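4-hydroxyphenylpyruvate dioxygenase (Pseudomonas putida, PDB 5HMQ) catalyses the divalent-metal-dependent dehydration of 3-dehydroshikimate to protocatechuate, a step of quinate and shikimate breakdown, as a homodimer of two-domain chains. Local coordinates at residues Gly326-Ser330 with Lys331-Leu335; Phe352-Asn355 with Phe356-Ala359; Val403-Pro406 with Asp407-Leu411; Ile501-Asn504 with Arg505-Ile509. All blocks are in the same frame, centred on the assembly; numbering follows the deposited sequence.

All four contacts are local, in the C-terminal, hydroxyphenylpyruvate dioxygenase-like part of the chain, and they follow one another in series. Interactions 1, 2 and 3 belong to its first VOC module: the hairpins of interactions 1 and 3 sit in the same mixed sheet, their centres about 23 Å apart, and helix 352-360 of interaction 2 comes between them along the chain. Interactions 2 and 3 touch, Phe356 and Phe352 packing on the turn and strand start at Gly408-Leu410, with centres about 13 Å apart. Interaction 4 starts a short helix in the second VOC module, about 36 Å from interaction 1, centre to centre. Interactions 2, 3 and 4 lie at the dimer interface.

Interaction 1: residues Gly326-Ser330 with Lys331-Leu335; sequences GKHRS and KEVQL
The imidazole of His328 and the aliphatic chain of Lys331 lie side by side and point the same way. Lys331 CD sits over one face of the ring, 4.0 Å from its centroid, a CH-pi contact that suits a long side chain able to lie along an aromatic before reaching Glu397 with its amino group. His328 places its ring opposite the backbone N (chi1 -162°), turning ND1 back over the turn to accept two backbone N-H groups: Lys331 N at 2.9 Å and Ser330 N at 3.1 Å. Both donors are tilted from the ring plane, and together they fix its rotation.

The extended Lys327 meets a Glu332 bent at chi2, and NZ lies 3.0 Å from Glu332 OE2 in a salt bridge on the syn side of the carboxylate. Opposite charges on long, flexible chains suit this partly exposed hairpin end. The strands are joined by His328 N to Val333 O, 2.7 Å, and by Leu335 N to Gly326 O, 3.0 Å. At Gly326 (phi 138°) a CB would press on the preceding carbonyl, so glycine fits. The whole is an antiparallel beta hairpin of the VOC fold, its turn fastened by a histidine.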
ATOM      1  N   GLY C 326       7.460  35.398  20.296  1.00 65.65           N
ATOM      2  CA  GLY C 326       8.558  35.128  21.203  1.00 65.46           C
ATOM      3  C   GLY C 326       9.286  33.829  20.926  1.00 63.07           C
ATOM      4  O   GLY C 326       8.810  32.984  20.163  1.00 60.15           O
ATOM      5  N   LYS C 327      10.451  33.667  21.545  1.00 64.94           N
ATOM      6  CA  LYS C 327      11.294  32.496  21.366  1.00 63.56           C
ATOM      7  C   LYS C 327      11.266  31.646  22.629  1.00 62.41           C
ATOM      8  O   LYS C 327      11.059  32.155  23.735  1.00 62.06           O
ATOM      9  CB  LYS C 327      12.738  32.908  21.042  1.00 63.84           C
ATOM     10  CG  LYS C 327      13.698  31.747  20.800  1.00 63.33           C
ATOM     11  CD  LYS C 327      14.979  32.205  20.123  1.00 64.50           C
ATOM     12  CE  LYS C 327      15.999  31.078  20.066  1.00 66.61           C
ATOM     13  NZ  LYS C 327      17.353  31.564  19.681  1.00 69.26           N
ATOM     14  N   HIS C 328      11.439  30.337  22.448  1.00 64.40           N
ATOM     15  CA  HIS C 328      11.583  29.433  23.580  1.00 63.97           C
ATOM     16  C   HIS C 328      12.765  29.862  24.442  1.00 63.33           C
ATOM     17  O   HIS C 328      13.755  30.407  23.949  1.00 65.14           O
ATOM     18  CB  HIS C 328      11.776  28.001  23.080  1.00 66.91           C
ATOM     19  CG  HIS C 328      11.522  26.950  24.114  1.00 68.27           C
ATOM     20  ND1 HIS C 328      12.509  26.479  24.954  1.00 69.02           N
ATOM     21  CD2 HIS C 328      10.398  26.267  24.435  1.00 66.95           C
ATOM     22  CE1 HIS C 328      12.002  25.556  25.752  1.00 69.49           C
ATOM     23  NE2 HIS C 328      10.722  25.410  25.459  1.00 67.78           N
ATOM     24  N   ARG C 329      12.657  29.613  25.747  1.00 67.38           N
ATOM     25  CA  ARG C 329      13.684  30.098  26.664  1.00 68.80           C
ATOM     26  C   ARG C 329      14.997  29.331  26.528  1.00 68.31           C
ATOM     27  O   ARG C 329      16.063  29.886  26.817  1.00 70.01           O
ATOM     28  CB  ARG C 329      13.180  30.058  28.106  1.00 67.74           C
ATOM     29  CG  ARG C 329      11.867  30.797  28.304  1.00 69.72           C
ATOM     30  CD  ARG C 329      11.423  30.765  29.753  1.00 72.35           C
ATOM     31  NE  ARG C 329       9.973  30.872  29.881  1.00 75.81           N
ATOM     32  CZ  ARG C 329       9.359  31.647  30.767  1.00 77.51           C
ATOM     33  NH1 ARG C 329      10.068  32.403  31.591  1.00 79.09           N
ATOM     34  NH2 ARG C 329       8.037  31.678  30.820  1.00 76.76           N
ATOM     35  N   SER C 330      14.952  28.065  26.111  1.00 64.68           N
ATOM     36  CA  SER C 330      16.175  27.270  26.061  1.00 65.74           C
ATOM     37  C   SER C 330      16.373  26.576  24.717  1.00 66.66           C
ATOM     38  O   SER C 330      17.506  26.260  24.343  1.00 70.17           O
ATOM     39  CB  SER C 330      16.174  26.231  27.185  1.00 63.58           C
ATOM     40  OG  SER C 330      14.954  25.511  27.211  1.00 61.72           O
ATOM     41  N   LYS C 331      15.290  26.337  23.986  1.00 63.51           N
ATOM     42  CA  LYS C 331      15.349  25.608  22.728  1.00 63.06           C
ATOM     43  C   LYS C 331      15.200  26.549  21.536  1.00 64.19           C
ATOM     44  O   LYS C 331      14.780  27.702  21.667  1.00 63.67           O
ATOM     45  CB  LYS C 331      14.265  24.528  22.681  1.00 63.75           C
ATOM     46  CG  LYS C 331      14.321  23.553  23.843  1.00 63.30           C
ATOM     47  CD  LYS C 331      13.112  22.638  23.853  1.00 60.27           C
ATOM     48  CE  LYS C 331      13.246  21.564  24.917  1.00 60.55           C
ATOM     49  NZ  LYS C 331      12.041  20.691  24.970  1.00 64.64           N
ATOM     50  N   GLU C 332      15.559  26.034  20.358  1.00 59.56           N
ATOM     51  CA  GLU C 332      15.421  26.773  19.103  1.00 59.42           C
ATOM     52  C   GLU C 332      13.991  26.607  18.583  1.00 57.96           C
ATOM     53  O   GLU C 332      13.720  25.953  17.574  1.00 57.61           O
ATOM     54  CB  GLU C 332      16.456  26.305  18.091  1.00 59.10           C
ATOM     55  CG  GLU C 332      17.875  26.703  18.462  1.00 59.66           C
ATOM     56  CD  GLU C 332      18.038  28.208  18.561  1.00 61.43           C
ATOM     57  OE1 GLU C 332      17.825  28.899  17.542  1.00 61.86           O
ATOM     58  OE2 GLU C 332      18.367  28.702  19.662  1.00 62.51           O
ATOM     59  N   VAL C 333      13.067  27.245  19.296  1.00 56.96           N
ATOM     60  CA  VAL C 333      11.635  27.118  19.055  1.00 58.77           C
ATOM     61  C   VAL C 333      11.032  28.512  18.986  1.00 57.80           C
ATOM     62  O   VAL C 333      11.172  29.296  19.929  1.00 58.50           O
ATOM     63  CB  VAL C 333      10.946  26.288  20.151  1.00 59.55           C
ATOM     64  CG1 VAL C 333       9.442  26.405  20.043  1.00 58.08           C
ATOM     65  CG2 VAL C 333      11.365  24.826  20.053  1.00 58.02           C
ATOM     66  N   GLN C 334      10.361  28.816  17.880  1.00 55.20           N
ATOM     67  CA  GLN C 334       9.732  30.109  17.671  1.00 53.83           C
ATOM     68  C   GLN C 334       8.219  29.971  17.696  1.00 55.02           C
ATOM     69  O   GLN C 334       7.660  29.017  17.143  1.00 54.80           O
ATOM     70  CB  GLN C 334      10.173  30.727  16.344  1.00 51.46           C
ATOM     71  CG  GLN C 334      11.598  31.245  16.349  1.00 54.53           C
ATOM     72  CD  GLN C 334      11.752  32.495  17.194  1.00 57.73           C
ATOM     73  OE1 GLN C 334      10.773  33.170  17.510  1.00 60.99           O
ATOM     74  NE2 GLN C 334      12.989  32.816  17.556  1.00 56.26           N
ATOM     75  N   LEU C 335       7.565  30.924  18.347  1.00 54.88           N
ATOM     76  CA  LEU C 335       6.114  30.976  18.429  1.00 53.20           C
ATOM     77  C   LEU C 335       5.613  32.161  17.617  1.00 56.33           C
ATOM     78  O   LEU C 335       6.102  33.285  17.786  1.00 57.81           O
ATOM     79  CB  LEU C 335       5.653  31.090  19.883  1.00 50.78           C
ATOM     80  CG  LEU C 335       4.153  31.285  20.104  1.00 53.73           C
ATOM     81  CD1 LEU C 335       3.383  30.080  19.588  1.00 55.18           C
ATOM     82  CD2 LEU C 335       3.850  31.523  21.572  1.00 51.70           C
TER

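Interaction 2: residues Phe352-Asn355 with Phe356-Ala359; sequences FGHN and FFEA
Phe357 N donates to Gly353 O at 2.8 Å and Glu358 N to His354 O at 2.9 Å, the i to i+4 bonds of the alpha helix 352-360; Ala359 N repeats the spacing with Asn355 O at 2.8 Å. Among the side chains, the imidazole of His354 is held at ND1 by Tyr350 N, just before the helix. Its other nitrogen, NE2, gives a weak hydrogen bond to Glu358 OE2 at 3.2 Å, so the ring links the helix start to its second turn. The two side chains lie side by side and point the same way; OE2 comes to the edge of the imidazole near its plane, while the carboxylate plane stands 87° from the ring. Glu358 is bent at chi2 (-63°), which folds its carboxylate back toward the histidine.

Across the dimer interface, Asn355 ND2 bonds to Asn36 of the second subunit, and Arg66 of that subunit packs on His354, Asn355 and Glu358. On the buried side, the large apolar rings suit packing on the sheet: Phe352 on strands 363-371 and 410-414, Phe356 on strands 363-371 and 295-304. Between them the approach is oblique and loose, with Phe352 CE1 4.4 Å from Phe356 CD2.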
ATOM      1  N   PHE C 352      12.502  14.851  18.885  1.00 49.74           N
ATOM      2  CA  PHE C 352      11.371  14.334  18.124  1.00 45.92           C
ATOM      3  C   PHE C 352      11.160  15.139  16.849  1.00 45.13           C
ATOM      4  O   PHE C 352      11.034  14.572  15.758  1.00 47.32           O
ATOM      5  CB  PHE C 352      10.122  14.342  19.008  1.00 46.50           C
ATOM      6  CG  PHE C 352       8.839  14.527  18.257  1.00 47.01           C
ATOM      7  CD1 PHE C 352       8.269  13.477  17.559  1.00 49.26           C
ATOM      8  CD2 PHE C 352       8.187  15.749  18.271  1.00 48.99           C
ATOM      9  CE1 PHE C 352       7.081  13.650  16.873  1.00 49.35           C
ATOM     10  CE2 PHE C 352       7.000  15.928  17.589  1.00 46.22           C
ATOM     11  CZ  PHE C 352       6.447  14.877  16.890  1.00 47.20           C
ATOM     12  N   GLY C 353      11.144  16.468  16.966  1.00 45.49           N
ATOM     13  CA  GLY C 353      10.957  17.306  15.792  1.00 45.98           C
ATOM     14  C   GLY C 353      12.051  17.136  14.755  1.00 45.92           C
ATOM     15  O   GLY C 353      11.776  17.071  13.553  1.00 46.42           O
ATOM     16  N   HIS C 354      13.308  17.059  15.203  1.00 46.65           N
ATOM     17  CA  HIS C 354      14.422  16.943  14.264  1.00 46.58           C
ATOM     18  C   HIS C 354      14.354  15.638  13.479  1.00 47.28           C
ATOM     19  O   HIS C 354      14.597  15.624  12.266  1.00 48.68           O
ATOM     20  CB  HIS C 354      15.753  17.056  15.008  1.00 48.56           C
ATOM     21  CG  HIS C 354      16.947  17.116  14.106  1.00 49.51           C
ATOM     22  ND1 HIS C 354      18.216  16.783  14.527  1.00 49.80           N
ATOM     23  CD2 HIS C 354      17.065  17.474  12.804  1.00 51.09           C
ATOM     24  CE1 HIS C 354      19.064  16.929  13.524  1.00 52.39           C
ATOM     25  NE2 HIS C 354      18.391  17.347  12.467  1.00 52.96           N
ATOM     26  N   ASN C 355      14.039  14.530  14.153  1.00 42.66           N
ATOM     27  CA  ASN C 355      13.834  13.270  13.446  1.00 44.62           C
ATOM     28  C   ASN C 355      12.727  13.404  12.408  1.00 46.41           C
ATOM     29  O   ASN C 355      12.872  12.954  11.264  1.00 47.60           O
ATOM     30  CB  ASN C 355      13.509  12.154  14.440  1.00 47.17           C
ATOM     31  CG  ASN C 355      14.688  11.797  15.325  1.00 46.01           C
ATOM     32  OD1 ASN C 355      15.834  12.127  15.017  1.00 46.96           O
ATOM     33  ND2 ASN C 355      14.411  11.125  16.436  1.00 45.13           N
ATOM     34  N   PHE C 356      11.613  14.035  12.791  1.00 47.62           N
ATOM     35  CA  PHE C 356      10.496  14.208  11.869  1.00 46.16           C
ATOM     36  C   PHE C 356      10.893  15.068  10.676  1.00 44.15           C
ATOM     37  O   PHE C 356      10.497  14.786   9.539  1.00 45.66           O
ATOM     38  CB  PHE C 356       9.308  14.826  12.607  1.00 46.84           C
ATOM     39  CG  PHE C 356       7.975  14.493  12.005  1.00 47.73           C
ATOM     40  CD1 PHE C 356       7.455  15.261  10.976  1.00 47.43           C
ATOM     41  CD2 PHE C 356       7.242  13.414  12.465  1.00 46.40           C
ATOM     42  CE1 PHE C 356       6.226  14.960  10.421  1.00 45.33           C
ATOM     43  CE2 PHE C 356       6.015  13.105  11.913  1.00 46.31           C
ATOM     44  CZ  PHE C 356       5.506  13.879  10.890  1.00 46.24           C
ATOM     45  N   PHE C 357      11.682  16.119  10.915  1.00 44.34           N
ATOM     46  CA  PHE C 357      12.144  16.963   9.818  1.00 46.00           C
ATOM     47  C   PHE C 357      13.064  16.192   8.879  1.00 49.57           C
ATOM     48  O   PHE C 357      12.951  16.310   7.654  1.00 48.59           O
ATOM     49  CB  PHE C 357      12.847  18.202  10.369  1.00 46.75           C
ATOM     50  CG  PHE C 357      13.548  19.020   9.319  1.00 49.25           C
ATOM     51  CD1 PHE C 357      12.823  19.758   8.396  1.00 49.87           C
ATOM     52  CD2 PHE C 357      14.933  19.056   9.260  1.00 49.15           C
ATOM     53  CE1 PHE C 357      13.466  20.513   7.428  1.00 51.39           C
ATOM     54  CE2 PHE C 357      15.583  19.809   8.298  1.00 48.69           C
ATOM     55  CZ  PHE C 357      14.849  20.540   7.380  1.00 49.28           C
ATOM     56  N   GLU C 358      13.988  15.404   9.432  1.00 47.84           N
ATOM     57  CA  GLU C 358      14.881  14.622   8.584  1.00 44.92           C
ATOM     58  C   GLU C 358      14.121  13.536   7.831  1.00 46.14           C
ATOM     59  O   GLU C 358      14.479  13.201   6.696  1.00 46.88           O
ATOM     60  CB  GLU C 358      16.001  14.008   9.423  1.00 44.52           C
ATOM     61  CG  GLU C 358      16.964  15.025  10.035  1.00 48.16           C
ATOM     62  CD  GLU C 358      17.738  15.821   8.997  1.00 52.56           C
ATOM     63  OE1 GLU C 358      18.044  15.268   7.919  1.00 50.78           O
ATOM     64  OE2 GLU C 358      18.052  17.001   9.266  1.00 53.39           O
ATOM     65  N   ALA C 359      13.078  12.975   8.449  1.00 44.69           N
ATOM     66  CA  ALA C 359      12.303  11.908   7.825  1.00 42.63           C
ATOM     67  C   ALA C 359      11.324  12.422   6.773  1.00 47.33           C
ATOM     68  O   ALA C 359      10.963  11.672   5.860  1.00 49.14           O
ATOM     69  CB  ALA C 359      11.550  11.113   8.892  1.00 43.05           C
TER

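Interaction 3: residues Val403-Pro406 with Asp407-Leu411; sequences VRAP and DGSLL
Asp407 OD1 is gripped twice by Ser409 while its flank rests against the methyl of Ala405. The hydroxyl OG donates to OD1 at 2.5 Å, arriving on the syn side and 17° out of the carboxylate plane, and the backbone N of the same serine adds a weak bond. Asp407 holds CG between its backbone N and carbonyl carbon (chi1 65°), and Ser409 places OG in the same way (chi1 58°), which brings the two short polar groups together. A short carboxylate can bond to a short hydroxyl and to the backbone N-H two residues on without leaving the turn. Ala405 CB lies 3.4 Å from Ser409 OG and 3.5 Å from Asp407 OD1, a close fit for a small methyl.

The extended Arg404 lays one guanidinium face over the carbonyl of Asp407. Its NH1 also gives a weak hydrogen bond to Pro406 O at 3.0 Å. The strands are paired by Val403 N to Leu411 O at 2.8 Å and the reverse bond from Leu411 N, and Ala405 N to Ser409 O at 2.8 Å continues this into the turn. Val403 and Leu411 put their apolar chains on one face of this antiparallel hairpin, Arg404 and Leu410 on the other.

Trp458 packs on Ala405, Pro406 and Asp407, and Tyr40 of the second subunit bonds to Gly408 O. The serine's OG and weaker N-H thus help to hold OD1 and would be expected to stabilise its negative charge, while backbone carbonyls would be expected to welcome the arginine's positive charge.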
ATOM      1  N   VAL C 403      -1.289  11.819  22.035  1.00 44.20           N
ATOM      2  CA  VAL C 403      -1.724  10.601  21.362  1.00 44.87           C
ATOM      3  C   VAL C 403      -1.005  10.513  20.022  1.00 45.90           C
ATOM      4  O   VAL C 403      -0.935  11.503  19.285  1.00 45.53           O
ATOM      5  CB  VAL C 403      -3.252  10.571  21.169  1.00 43.86           C
ATOM      6  CG1 VAL C 403      -3.667   9.327  20.396  1.00 44.75           C
ATOM      7  CG2 VAL C 403      -3.954  10.629  22.514  1.00 42.83           C
ATOM      8  N   ARG C 404      -0.467   9.335  19.715  1.00 44.12           N
ATOM      9  CA  ARG C 404       0.279   9.141  18.479  1.00 42.06           C
ATOM     10  C   ARG C 404      -0.692   8.940  17.319  1.00 42.90           C
ATOM     11  O   ARG C 404      -1.598   8.104  17.393  1.00 44.54           O
ATOM     12  CB  ARG C 404       1.222   7.943  18.617  1.00 43.77           C
ATOM     13  CG  ARG C 404       2.157   7.684  17.431  1.00 49.20           C
ATOM     14  CD  ARG C 404       2.585   6.219  17.370  1.00 49.25           C
ATOM     15  NE  ARG C 404       3.596   5.957  16.344  1.00 50.04           N
ATOM     16  CZ  ARG C 404       3.355   5.554  15.102  1.00 51.13           C
ATOM     17  NH1 ARG C 404       2.113   5.352  14.688  1.00 53.50           N
ATOM     18  NH2 ARG C 404       4.372   5.349  14.272  1.00 48.20           N
ATOM     19  N   ALA C 405      -0.502   9.708  16.253  1.00 42.16           N
ATOM     20  CA  ALA C 405      -1.275   9.561  15.031  1.00 45.09           C
ATOM     21  C   ALA C 405      -0.687   8.427  14.194  1.00 46.03           C
ATOM     22  O   ALA C 405       0.432   7.984  14.458  1.00 43.70           O
ATOM     23  CB  ALA C 405      -1.270  10.877  14.256  1.00 42.25           C
ATOM     24  N   PRO C 406      -1.429   7.907  13.202  1.00 43.89           N
ATOM     25  CA  PRO C 406      -0.941   6.716  12.479  1.00 44.08           C
ATOM     26  C   PRO C 406       0.462   6.868  11.922  1.00 45.95           C
ATOM     27  O   PRO C 406       1.196   5.876  11.836  1.00 46.74           O
ATOM     28  CB  PRO C 406      -1.977   6.543  11.362  1.00 43.86           C
ATOM     29  CG  PRO C 406      -3.224   7.097  11.946  1.00 45.73           C
ATOM     30  CD  PRO C 406      -2.794   8.273  12.778  1.00 44.18           C
ATOM     31  N   ASP C 407       0.861   8.080  11.544  1.00 48.04           N
ATOM     32  CA  ASP C 407       2.225   8.311  11.095  1.00 46.35           C
ATOM     33  C   ASP C 407       3.064   8.575  12.339  1.00 47.09           C
ATOM     34  O   ASP C 407       2.807   7.986  13.392  1.00 50.10           O
ATOM     35  CB  ASP C 407       2.281   9.465  10.086  1.00 48.20           C
ATOM     36  CG  ASP C 407       1.887  10.801  10.692  1.00 46.52           C
ATOM     37  OD1 ASP C 407       1.076  10.813  11.640  1.00 46.71           O
ATOM     38  OD2 ASP C 407       2.372  11.842  10.203  1.00 51.18           O
ATOM     39  N   GLY C 408       4.067   9.432  12.252  1.00 48.57           N
ATOM     40  CA  GLY C 408       4.845   9.685  13.445  1.00 52.15           C
ATOM     41  C   GLY C 408       4.376  10.860  14.274  1.00 50.89           C
ATOM     42  O   GLY C 408       4.797  11.005  15.425  1.00 46.30           O
ATOM     43  N   SER C 409       3.482  11.681  13.722  1.00 47.77           N
ATOM     44  CA  SER C 409       3.023  12.893  14.383  1.00 43.53           C
ATOM     45  C   SER C 409       2.206  12.604  15.642  1.00 43.71           C
ATOM     46  O   SER C 409       1.649  11.521  15.836  1.00 43.11           O
ATOM     47  CB  SER C 409       2.189  13.737  13.417  1.00 43.71           C
ATOM     48  OG  SER C 409       1.074  13.013  12.929  1.00 44.05           O
ATOM     49  N   LEU C 410       2.146  13.622  16.499  1.00 43.02           N
ATOM     50  CA  LEU C 410       1.529  13.571  17.816  1.00 45.77           C
ATOM     51  C   LEU C 410       0.297  14.468  17.868  1.00 48.13           C
ATOM     52  O   LEU C 410       0.180  15.435  17.110  1.00 48.71           O
ATOM     53  CB  LEU C 410       2.524  14.001  18.899  1.00 45.59           C
ATOM     54  CG  LEU C 410       3.806  13.174  19.001  1.00 44.66           C
ATOM     55  CD1 LEU C 410       4.693  13.690  20.124  1.00 41.16           C
ATOM     56  CD2 LEU C 410       3.471  11.701  19.207  1.00 41.64           C
ATOM     57  N   LEU C 411      -0.622  14.136  18.773  1.00 44.10           N
ATOM     58  CA  LEU C 411      -1.784  14.969  19.076  1.00 42.40           C
ATOM     59  C   LEU C 411      -1.756  15.303  20.562  1.00 44.17           C
ATOM     60  O   LEU C 411      -1.987  14.427  21.401  1.00 44.89           O
ATOM     61  CB  LEU C 411      -3.089  14.267  18.699  1.00 41.45           C
ATOM     62  CG  LEU C 411      -3.356  13.990  17.219  1.00 43.34           C
ATOM     63  CD1 LEU C 411      -4.547  13.065  17.060  1.00 42.28           C
ATOM     64  CD2 LEU C 411      -3.598  15.293  16.474  1.00 41.30           C
TER

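Interaction 4: residues Ile501-Asn504 with Arg505-Ile509; sequences ISEN and RNTAI
Asn504 and Thr507 meet at about a right angle just where the chain passes from loop into helix 505-510. Asn504 carries its amide between its own backbone N and carbonyl carbon (chi1 72°), a rotation that swings the group toward the first turn. There ND2 is modelled 2.6 Å from Thr507 OG1, a weak hydrogen bond bent to 127° and itself doubtful, because OD1 of the same amide comes too close to the helix backbone to be trusted. Asparagine suits a place beside a helix start because its short amide can turn to backbone N-H groups.

Thr507 OG1 accepts from the Asn504 amide in the model, and its methyl meets Glu503, a division of labour that a branched beta carbon allows. The methyl CG2 lies 3.7 Å from Glu503 OE1, the two side chains crossing at about a right angle. Glu503 is bent at chi2, bringing OE1 within a weak hydrogen bond of Asn504 N, 3.4 Å away.

Arg505 rests its CB against the Asn504 backbone, while its long chain carries the guanidinium to a salt bridge with Asp456 of the second subunit. Ile509 N bonds to Arg505 O at 3.1 Å inside the helix. Ahead of the turn, strand 496-501 runs beside strand 440-450 in the sheet of the second VOC module, and Tyr516, from the loop between helix 505-510 and strand 520-528, bonds to Glu503 O and packs on Ala508.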
ATOM      1  N   ILE C 501      -5.882  12.154  -1.442  1.00 50.89           N
ATOM      2  CA  ILE C 501      -5.051  11.004  -1.773  1.00 50.62           C
ATOM      3  C   ILE C 501      -3.722  11.508  -2.320  1.00 50.64           C
ATOM      4  O   ILE C 501      -3.686  12.246  -3.311  1.00 49.84           O
ATOM      5  CB  ILE C 501      -5.750  10.076  -2.778  1.00 49.47           C
ATOM      6  CG1 ILE C 501      -7.040   9.524  -2.169  1.00 47.91           C
ATOM      7  CG2 ILE C 501      -4.819   8.947  -3.194  1.00 49.94           C
ATOM      8  CD1 ILE C 501      -7.842   8.653  -3.110  1.00 48.65           C
ATOM      9  N   SER C 502      -2.632  11.124  -1.659  1.00 51.69           N
ATOM     10  CA  SER C 502      -1.301  11.460  -2.138  1.00 50.47           C
ATOM     11  C   SER C 502      -0.945  10.640  -3.369  1.00 52.26           C
ATOM     12  O   SER C 502      -1.531   9.590  -3.650  1.00 54.15           O
ATOM     13  CB  SER C 502      -0.251  11.203  -1.056  1.00 49.58           C
ATOM     14  OG  SER C 502      -0.470  12.008   0.083  1.00 56.10           O
ATOM     15  N   GLU C 503       0.034  11.143  -4.113  1.00 57.20           N
ATOM     16  CA  GLU C 503       0.537  10.443  -5.283  1.00 59.37           C
ATOM     17  C   GLU C 503       1.497   9.351  -4.826  1.00 59.62           C
ATOM     18  O   GLU C 503       2.256   9.538  -3.873  1.00 60.95           O
ATOM     19  CB  GLU C 503       1.241  11.422  -6.223  1.00 61.19           C
ATOM     20  CG  GLU C 503       1.483  10.887  -7.620  1.00 65.32           C
ATOM     21  CD  GLU C 503       0.193  10.531  -8.328  1.00 69.63           C
ATOM     22  OE1 GLU C 503      -0.211   9.349  -8.270  1.00 70.69           O
ATOM     23  OE2 GLU C 503      -0.425  11.436  -8.931  1.00 71.32           O
ATOM     24  N   ASN C 504       1.448   8.200  -5.490  1.00 61.74           N
ATOM     25  CA  ASN C 504       2.355   7.121  -5.139  1.00 62.43           C
ATOM     26  C   ASN C 504       3.774   7.496  -5.549  1.00 59.34           C
ATOM     27  O   ASN C 504       3.997   8.424  -6.330  1.00 60.79           O
ATOM     28  CB  ASN C 504       1.964   5.800  -5.810  1.00 63.19           C
ATOM     29  CG  ASN C 504       2.249   5.770  -7.311  1.00 69.99           C
ATOM     30  OD1 ASN C 504       3.303   6.200  -7.745  1.00 73.99           O
ATOM     31  ND2 ASN C 504       1.327   5.225  -8.095  1.00 69.87           N
ATOM     32  N   ARG C 505       4.753   6.814  -4.959  1.00 61.83           N
ATOM     33  CA  ARG C 505       6.125   7.046  -5.399  1.00 58.28           C
ATOM     34  C   ARG C 505       6.357   6.493  -6.807  1.00 58.25           C
ATOM     35  O   ARG C 505       7.082   7.099  -7.602  1.00 58.03           O
ATOM     36  CB  ARG C 505       7.116   6.452  -4.400  1.00 57.25           C
ATOM     37  CG  ARG C 505       6.884   5.006  -4.022  1.00 62.32           C
ATOM     38  CD  ARG C 505       7.927   4.563  -3.006  1.00 64.63           C
ATOM     39  NE  ARG C 505       8.133   3.119  -3.018  1.00 68.15           N
ATOM     40  CZ  ARG C 505       9.221   2.515  -2.548  1.00 70.13           C
ATOM     41  NH1 ARG C 505      10.212   3.230  -2.033  1.00 68.40           N
ATOM     42  NH2 ARG C 505       9.324   1.192  -2.601  1.00 72.29           N
ATOM     43  N   ASN C 506       5.738   5.350  -7.138  1.00 59.83           N
ATOM     44  CA  ASN C 506       5.991   4.683  -8.418  1.00 61.07           C
ATOM     45  C   ASN C 506       5.432   5.430  -9.633  1.00 63.57           C
ATOM     46  O   ASN C 506       5.893   5.189 -10.755  1.00 63.16           O
ATOM     47  CB  ASN C 506       5.421   3.263  -8.380  1.00 61.15           C
ATOM     48  CG  ASN C 506       6.391   2.262  -7.764  1.00 63.03           C
ATOM     49  OD1 ASN C 506       7.470   2.632  -7.301  1.00 63.34           O
ATOM     50  ND2 ASN C 506       6.006   0.992  -7.750  1.00 64.77           N
ATOM     51  N   THR C 507       4.454   6.319  -9.438  1.00 67.81           N
ATOM     52  CA  THR C 507       3.976   7.203 -10.499  1.00 67.59           C
ATOM     53  C   THR C 507       4.900   8.398 -10.684  1.00 64.88           C
ATOM     54  O   THR C 507       5.090   8.868 -11.813  1.00 68.12           O
ATOM     55  CB  THR C 507       2.542   7.654 -10.185  1.00 66.69           C
ATOM     56  OG1 THR C 507       1.647   6.541 -10.289  1.00 65.16           O
ATOM     57  CG2 THR C 507       2.079   8.788 -11.068  1.00 66.07           C
ATOM     58  N   ALA C 508       5.487   8.893  -9.593  1.00 63.63           N
ATOM     59  CA  ALA C 508       6.513   9.920  -9.721  1.00 64.43           C
ATOM     60  C   ALA C 508       7.709   9.398 -10.503  1.00 65.40           C
ATOM     61  O   ALA C 508       8.353  10.156 -11.236  1.00 66.88           O
ATOM     62  CB  ALA C 508       6.947  10.404  -8.338  1.00 63.66           C
ATOM     63  N   ILE C 509       8.014   8.108 -10.367  1.00 63.06           N
ATOM     64  CA  ILE C 509       9.068   7.506 -11.175  1.00 63.58           C
ATOM     65  C   ILE C 509       8.584   7.320 -12.605  1.00 67.27           C
ATOM     66  O   ILE C 509       9.288   7.651 -13.567  1.00 68.76           O
ATOM     67  CB  ILE C 509       9.521   6.168 -10.563  1.00 61.97           C
ATOM     68  CG1 ILE C 509       9.980   6.353  -9.117  1.00 61.51           C
ATOM     69  CG2 ILE C 509      10.629   5.551 -11.395  1.00 60.13           C
ATOM     70  CD1 ILE C 509      10.242   5.048  -8.397  1.00 59.48           C
TER